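Local coordinates for protein isochorismatase hydrolase (Alkaliphilus metalliredigens, PDB 3HB7) that is probably a hydrolase of the isochorismatase family, with the parallel-sheet alpha/beta fold of the cysteine hydrolases, at residues I13-D18 against T33-L38; F42-G47 against A185-E190; D52-H57 against E118-V123. One frame throughout, in Å; residues are numbered along the deposited sequence.

Interaction 1 (I13-D18 against T33-L38)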
# COMPACT_ATOMS: atom_id res chain seq x y z
N ILE E 13 28.19 12.48 -29.36
CA ILE E 13 27.48 13.41 -28.54
C ILE E 13 27.80 13.34 -27.09
O ILE E 13 27.49 12.41 -26.42
CB ILE E 13 25.98 13.23 -28.72
CG1 ILE E 13 25.56 13.65 -30.11
CG2 ILE E 13 25.25 14.03 -27.74
CD1 ILE E 13 24.44 12.91 -30.62
N ASP E 14 28.43 14.39 -26.63
CA ASP E 14 28.67 14.63 -25.24
C ASP E 14 29.52 13.65 -24.46
O ASP E 14 29.35 13.50 -23.28
CB ASP E 14 27.36 14.87 -24.52
CG ASP E 14 26.81 16.24 -24.78
OD1 ASP E 14 27.51 17.09 -25.31
OD2 ASP E 14 25.66 16.47 -24.43
N MSE E 15 30.48 13.02 -25.10
CA MSE E 15 31.36 12.15 -24.38
C MSE E 15 32.40 13.05 -23.79
O MSE E 15 33.45 13.21 -24.32
CB MSE E 15 31.98 11.16 -25.32
CG MSE E 15 30.98 10.24 -26.02
SE MSE E 15 29.95 9.11 -24.93
CE MSE E 15 31.34 7.98 -24.34
N LEU E 16 32.06 13.62 -22.65
CA LEU E 16 32.78 14.69 -22.02
C LEU E 16 33.23 14.36 -20.62
O LEU E 16 32.76 13.44 -20.03
CB LEU E 16 31.92 15.94 -21.98
CG LEU E 16 31.11 16.33 -23.18
CD1 LEU E 16 30.32 17.58 -22.87
CD2 LEU E 16 32.00 16.57 -24.32
N ASN E 17 34.15 15.16 -20.11
CA ASN E 17 34.82 14.89 -18.87
C ASN E 17 33.84 14.87 -17.74
O ASN E 17 33.98 14.09 -16.82
CB ASN E 17 35.95 15.89 -18.62
CG ASN E 17 37.16 15.63 -19.48
OD1 ASN E 17 37.33 14.56 -20.00
ND2 ASN E 17 37.98 16.62 -19.64
N ASP E 18 32.86 15.75 -17.82
CA ASP E 18 31.82 15.83 -16.82
C ASP E 18 30.92 14.63 -16.74
O ASP E 18 30.42 14.31 -15.70
CB ASP E 18 30.98 17.07 -17.03
CG ASP E 18 31.49 18.23 -16.26
OD1 ASP E 18 32.22 18.01 -15.32
OD2 ASP E 18 31.17 19.36 -16.59
N THR E 33 30.76 2.50 -20.48
CA THR E 33 30.59 1.21 -21.10
C THR E 33 30.69 1.20 -22.60
O THR E 33 30.86 0.16 -23.19
CB THR E 33 29.30 0.54 -20.70
OG1 THR E 33 28.36 0.65 -21.75
CG2 THR E 33 28.75 1.18 -19.51
N ILE E 34 30.51 2.33 -23.23
CA ILE E 34 30.49 2.32 -24.67
C ILE E 34 31.78 2.82 -25.26
O ILE E 34 31.93 2.89 -26.45
CB ILE E 34 29.32 3.12 -25.23
CG1 ILE E 34 29.41 4.58 -24.80
CG2 ILE E 34 28.02 2.51 -24.80
CD1 ILE E 34 28.48 5.47 -25.57
N ILE E 35 32.73 3.13 -24.41
CA ILE E 35 33.93 3.74 -24.90
C ILE E 35 34.65 2.84 -25.87
O ILE E 35 35.04 3.26 -26.93
CB ILE E 35 34.87 4.01 -23.76
CG1 ILE E 35 34.53 5.34 -23.11
CG2 ILE E 35 36.25 4.05 -24.24
CD1 ILE E 35 35.31 5.62 -21.92
N PRO E 36 34.77 1.58 -25.54
CA PRO E 36 35.54 0.68 -26.38
C PRO E 36 34.95 0.61 -27.76
O PRO E 36 35.66 0.62 -28.74
CB PRO E 36 35.37 -0.65 -25.67
CG PRO E 36 35.10 -0.30 -24.29
CD PRO E 36 34.28 0.90 -24.34
N ASP E 37 33.64 0.52 -27.83
CA ASP E 37 32.96 0.50 -29.10
C ASP E 37 33.11 1.77 -29.90
O ASP E 37 33.17 1.73 -31.10
CB ASP E 37 31.50 0.15 -28.93
CG ASP E 37 31.30 -1.19 -28.34
OD1 ASP E 37 31.05 -2.14 -29.09
OD2 ASP E 37 31.38 -1.30 -27.12
N LEU E 38 33.11 2.92 -29.24
CA LEU E 38 33.32 4.18 -29.94
C LEU E 38 34.74 4.32 -30.49
O LEU E 38 34.94 4.77 -31.60
CB LEU E 38 32.87 5.38 -29.10
CG LEU E 38 31.36 5.58 -28.88
CD1 LEU E 38 31.03 6.93 -28.41
CD2 LEU E 38 30.59 5.34 -30.10
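Met15, a selenomethionine in the model, reaches from the loop after strand 8-13 to Ile34, Ile35 and Leu38, around the start of helix 35-47. CB sets out toward the helix, and with chi1 at -62° CG lies beside the backbone N and 4.1 Å from Leu38 CD1; these two side chains approach each other tip to tip. The chain then bends at both following torsions and turns toward Ile34. SE comes 4.0 Å from Ile34 CD1, and CE settles 3.9 Å from Ile34 CG1, so the thioether end lies obliquely across that isoleucine. CE also brushes Ile35 CG1, a looser contact at 4.3 Å. Met15 is the centre of an inverse gamma turn, tied by a weak bond from Leu16 N to Asp14 O. Asp14 just before it takes no part in the packing: it is salt-bridged to Lys100 and touches Cys133, a grouping consistent with the Asp-Lys-Cys triad of cysteine hydrolases in this family. On the helix side, a bond from Leu38 N to Ile34 O ties two of the receiving residues together across one turn, and Leu38 also rests on Thr126 of strand 122-126.

Interaction 2 (F42-G47 against A185-E190)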
# COMPACT_ATOMS: atom_id res chain seq x y z
N PHE E 42 36.03 4.92 -34.14
CA PHE E 42 36.85 6.05 -34.45
C PHE E 42 37.99 5.58 -35.30
O PHE E 42 38.26 6.13 -36.36
CB PHE E 42 37.47 6.60 -33.17
CG PHE E 42 36.66 7.67 -32.50
CD1 PHE E 42 37.28 8.63 -31.74
CD2 PHE E 42 35.31 7.71 -32.60
CE1 PHE E 42 36.56 9.58 -31.13
CE2 PHE E 42 34.61 8.66 -31.98
CZ PHE E 42 35.23 9.60 -31.24
N GLU E 43 38.69 4.56 -34.83
CA GLU E 43 39.85 4.06 -35.53
C GLU E 43 39.47 3.56 -36.89
O GLU E 43 40.16 3.78 -37.84
CB GLU E 43 40.53 2.98 -34.72
N TRP E 44 38.35 2.89 -36.99
CA TRP E 44 37.95 2.39 -38.27
C TRP E 44 37.71 3.49 -39.25
O TRP E 44 38.10 3.42 -40.38
CB TRP E 44 36.68 1.63 -38.15
CG TRP E 44 36.15 1.26 -39.42
CD1 TRP E 44 36.58 0.27 -40.19
CD2 TRP E 44 35.05 1.85 -40.09
NE1 TRP E 44 35.84 0.19 -41.32
CE2 TRP E 44 34.88 1.16 -41.29
CE3 TRP E 44 34.19 2.89 -39.80
CZ2 TRP E 44 33.89 1.47 -42.19
CZ3 TRP E 44 33.22 3.21 -40.70
CH2 TRP E 44 33.07 2.49 -41.88
N VAL E 45 37.01 4.52 -38.82
CA VAL E 45 36.77 5.64 -39.70
C VAL E 45 38.03 6.40 -40.06
O VAL E 45 38.20 6.82 -41.18
CB VAL E 45 35.74 6.60 -39.09
CG1 VAL E 45 35.99 8.01 -39.52
CG2 VAL E 45 34.37 6.19 -39.48
N ARG E 46 38.87 6.64 -39.08
CA ARG E 46 40.09 7.38 -39.29
C ARG E 46 40.99 6.61 -40.24
O ARG E 46 41.61 7.15 -41.13
CB ARG E 46 40.77 7.58 -37.95
CG ARG E 46 40.25 8.74 -37.19
CD ARG E 46 40.18 8.47 -35.73
NE ARG E 46 39.92 9.71 -35.02
CZ ARG E 46 40.19 9.92 -33.75
NH1 ARG E 46 40.74 8.99 -33.01
NH2 ARG E 46 39.91 11.08 -33.22
N GLY E 47 40.98 5.31 -40.05
CA GLY E 47 41.70 4.39 -40.90
C GLY E 47 41.20 4.44 -42.32
O GLY E 47 41.96 4.23 -43.23
N ALA E 185 28.33 -3.34 -43.01
CA ALA E 185 27.49 -2.96 -44.11
C ALA E 185 28.25 -2.16 -45.16
O ALA E 185 28.01 -2.31 -46.33
CB ALA E 185 26.32 -2.21 -43.63
N TRP E 186 29.13 -1.29 -44.71
CA TRP E 186 29.94 -0.51 -45.62
C TRP E 186 30.89 -1.39 -46.39
O TRP E 186 31.15 -1.17 -47.56
CB TRP E 186 30.71 0.57 -44.89
CG TRP E 186 29.98 1.86 -44.75
CD1 TRP E 186 29.30 2.29 -43.66
CD2 TRP E 186 29.88 2.91 -45.71
NE1 TRP E 186 28.78 3.52 -43.88
CE2 TRP E 186 29.13 3.93 -45.13
CE3 TRP E 186 30.36 3.09 -47.00
CZ2 TRP E 186 28.83 5.09 -45.80
CZ3 TRP E 186 30.07 4.24 -47.65
CH2 TRP E 186 29.31 5.23 -47.06
N GLU E 187 31.43 -2.39 -45.71
CA GLU E 187 32.42 -3.27 -46.29
C GLU E 187 31.80 -3.99 -47.44
O GLU E 187 32.40 -4.19 -48.46
CB GLU E 187 32.90 -4.27 -45.26
CG GLU E 187 34.39 -4.30 -45.10
CD GLU E 187 34.91 -3.15 -44.28
OE1 GLU E 187 35.66 -3.40 -43.31
OE2 GLU E 187 34.59 -2.00 -44.61
N ASN E 188 30.54 -4.31 -47.25
CA ASN E 188 29.74 -5.06 -48.18
C ASN E 188 29.15 -4.21 -49.29
O ASN E 188 28.41 -4.68 -50.11
CB ASN E 188 28.61 -5.73 -47.43
CG ASN E 188 29.01 -7.06 -46.87
OD1 ASN E 188 29.98 -7.18 -46.12
ND2 ASN E 188 28.28 -8.07 -47.24
N ASP E 189 29.46 -2.93 -49.29
CA ASP E 189 28.87 -2.07 -50.29
C ASP E 189 27.35 -2.15 -50.25
O ASP E 189 26.69 -2.06 -51.27
CB ASP E 189 29.37 -2.45 -51.68
N GLU E 190 26.77 -2.29 -49.07
CA GLU E 190 25.33 -2.21 -48.95
C GLU E 190 25.01 -1.00 -48.12
O GLU E 190 25.71 -0.73 -47.17
CB GLU E 190 24.76 -3.45 -48.28
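The indoles of Trp44 and Trp186 meet obliquely. The six-membered ring of Trp44 approaches the five-membered ring of Trp186 with planes at 52° and centroids 5.9 Å apart. Their nearest atoms are Trp44 CH2 and Trp186 CD1, at 4.2 Å. Trp186 does make edge-to-face pairs, but with two other rings, His8 and Tyr182. A third flat group, the guanidinium of Arg46, carries Phe42 CD1 on one face, within the same helix, while its NH2 forms a salt bridge with Glu95.

Trp44 reaches the other helix because CG is anti to the backbone N (chi1 173°), and the indole points outward from helix 35-47. On its five-membered ring, NE1 looks toward Glu187, whose chain bends at chi2 and slides past the indole in the opposite direction. Glu187 OE1 and OE2 both stay 4.1 Å from Trp44 NE1, too far for a hydrogen bond; the carboxylate is merely a polar neighbour at the solvent-facing margin.

Just beyond Glu187 the second helix stops in a Schellman motif. Asp189 takes a positive phi, and two backbone bonds fold back into the last turn: Asp189 N to Trp186 O and Glu190 N to Ala185 O, each 3.0 Å. The contact lies at the surface, between the C-terminal ends of helices 35-47 and 179-187. Both tryptophans also touch Ile53 at the start of strand 53-60, and Val45, the next residue on the first helix, packs on Ile53 and on Ile10 of strand 8-13, so that the two helix ends lie together against one side of the parallel sheet.

Interaction 3 (D52-H57 against E118-V123)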
# COMPACT_ATOMS: atom_id res chain seq x y z
N ASP E 52 34.35 9.39 -47.27
CA ASP E 52 32.96 9.02 -47.23
C ASP E 52 32.31 9.25 -45.87
O ASP E 52 31.16 9.58 -45.80
CB ASP E 52 32.79 7.57 -47.68
CG ASP E 52 32.85 7.42 -49.16
OD1 ASP E 52 33.27 8.38 -49.83
OD2 ASP E 52 32.49 6.36 -49.66
N ILE E 53 33.08 9.06 -44.81
CA ILE E 53 32.57 9.19 -43.47
C ILE E 53 33.29 10.17 -42.57
O ILE E 53 34.46 10.02 -42.31
CB ILE E 53 32.54 7.85 -42.82
CG1 ILE E 53 31.58 6.97 -43.61
CG2 ILE E 53 32.11 7.98 -41.41
CD1 ILE E 53 31.81 5.53 -43.51
N HIS E 54 32.56 11.15 -42.07
CA HIS E 54 33.11 12.20 -41.24
C HIS E 54 32.80 11.99 -39.79
O HIS E 54 31.78 11.45 -39.46
CB HIS E 54 32.53 13.53 -41.61
CG HIS E 54 32.84 13.98 -43.00
ND1 HIS E 54 32.97 15.31 -43.33
CD2 HIS E 54 33.01 13.30 -44.14
CE1 HIS E 54 33.22 15.42 -44.61
NE2 HIS E 54 33.25 14.21 -45.13
N LEU E 55 33.67 12.47 -38.93
CA LEU E 55 33.43 12.47 -37.52
C LEU E 55 33.13 13.89 -37.10
O LEU E 55 33.86 14.79 -37.45
CB LEU E 55 34.67 12.02 -36.79
CG LEU E 55 34.90 10.54 -36.57
CD1 LEU E 55 35.86 10.35 -35.44
CD2 LEU E 55 33.62 9.86 -36.32
N VAL E 56 32.04 14.08 -36.36
CA VAL E 56 31.65 15.36 -35.81
C VAL E 56 31.52 15.21 -34.32
O VAL E 56 30.83 14.35 -33.86
CB VAL E 56 30.34 15.79 -36.39
CG1 VAL E 56 30.01 17.17 -36.00
CG2 VAL E 56 30.35 15.66 -37.84
N HIS E 57 32.17 16.05 -33.56
CA HIS E 57 32.11 15.94 -32.12
C HIS E 57 31.30 17.07 -31.52
O HIS E 57 31.54 18.22 -31.77
CB HIS E 57 33.50 15.96 -31.51
CG HIS E 57 34.48 15.07 -32.19
ND1 HIS E 57 34.85 13.85 -31.70
CD2 HIS E 57 35.19 15.24 -33.33
CE1 HIS E 57 35.72 13.29 -32.51
NE2 HIS E 57 35.94 14.12 -33.51
N GLU E 118 29.01 19.60 -46.78
CA GLU E 118 29.72 18.38 -47.10
C GLU E 118 28.90 17.38 -47.86
O GLU E 118 29.30 16.28 -48.05
CB GLU E 118 30.27 17.74 -45.85
CG GLU E 118 31.12 18.64 -45.05
CD GLU E 118 32.25 19.20 -45.84
OE1 GLU E 118 32.53 18.68 -46.90
OE2 GLU E 118 32.87 20.17 -45.41
N GLY E 119 27.72 17.76 -48.30
CA GLY E 119 26.90 16.88 -49.08
C GLY E 119 26.54 15.58 -48.41
O GLY E 119 26.39 14.57 -49.05
N ILE E 120 26.43 15.63 -47.10
CA ILE E 120 26.14 14.46 -46.30
C ILE E 120 24.69 14.16 -46.26
O ILE E 120 23.88 15.04 -46.06
CB ILE E 120 26.62 14.69 -44.93
CG1 ILE E 120 28.12 14.85 -44.99
CG2 ILE E 120 26.26 13.54 -44.08
CD1 ILE E 120 28.80 14.45 -43.80
N ASP E 121 24.35 12.92 -46.51
CA ASP E 121 22.96 12.52 -46.51
C ASP E 121 22.51 11.69 -45.32
O ASP E 121 21.35 11.42 -45.18
CB ASP E 121 22.56 11.86 -47.83
CG ASP E 121 23.24 10.53 -48.07
OD1 ASP E 121 23.34 10.13 -49.23
OD2 ASP E 121 23.68 9.88 -47.13
N THR E 122 23.43 11.27 -44.51
CA THR E 122 23.09 10.40 -43.43
C THR E 122 23.82 10.76 -42.19
O THR E 122 24.99 10.99 -42.21
CB THR E 122 23.41 8.96 -43.79
OG1 THR E 122 22.48 8.52 -44.76
CG2 THR E 122 23.31 8.06 -42.61
N VAL E 123 23.13 10.78 -41.07
CA VAL E 123 23.79 11.00 -39.82
C VAL E 123 23.64 9.79 -38.96
O VAL E 123 22.62 9.18 -38.95
CB VAL E 123 23.28 12.26 -39.09
CG1 VAL E 123 23.05 13.36 -40.05
CG2 VAL E 123 22.05 11.97 -38.35
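His54 supplies the ring on which Ile120 and Glu118 both rest, and the first kind of interaction is CH-pi. Ile120 CD1 lies over one face of the imidazole, 4.3 Å from its centroid and only 14° off the ring normal. It is displaced toward the rim, with CG of His54 its nearest atom at 4.1 Å. The His54 chi1 of -63° sets CG beside the backbone N and swings the ring toward the other segment.

The second kind is van der Waals contact with the aliphatic part of Glu118. Its CG comes obliquely to His54 CE1 at 3.9 Å, and the glutamate chain, bent at chi2, crosses the histidine at about a right angle. The carboxylate forms no salt bridge here, since Glu118 OE1 and His54 NE2 remain 4.9 Å apart.

Polar bonds hold the ring from outside: Tyr114, on helix 111-117, bonds through its OH to His54 ND1, and NE2 makes a weak bond to Asp51 O. Helix 111-117 ends in a Schellman motif with Gly119 at positive phi, which turns the chain so that Ile120 faces the ring. Within segment 118-123 itself, Thr122 OG1 donates to Asp121 OD2 at 3.0 Å. Strands 53-60 and 122-126 are not neighbours in the sheet: strand 8-13 runs between them, bonded to His54 through His8 and Ile10, and the side chains meet across it, with Ile120 also resting on Ala9.

A carbonyl can only accept, so the weak bond to Asp51 would place a proton on NE2; a neutral ring could then accept from Tyr114 at ND1. Nearby Glu118 might favour the protonated form somewhat, but the contact itself needs no charge and works by apolar groups on a ring held by Tyr114.

Reading from the N terminus, interaction 1 closes first, a short loop that brings the start of helix 35-47 back against the loop that follows strand 8-13. The same helix opens interaction 2 near its C-terminal end, and that loop closes only at helix 179-187, after 137 intervening residues. Interaction 3, nested inside it, opens on strand 53-60 and closes just ahead of strand 122-126. The two touch, for Asp52 and Ile53 pack against the helix ends. Interactions 1 and 3 lie on opposite sides of the chain's centre, about 19 Å apart between centres. Interaction 1 ties loop to helix, interaction 2 helix to helix, and interaction 3 strand 53-60 to the chain leading into strand 122-126.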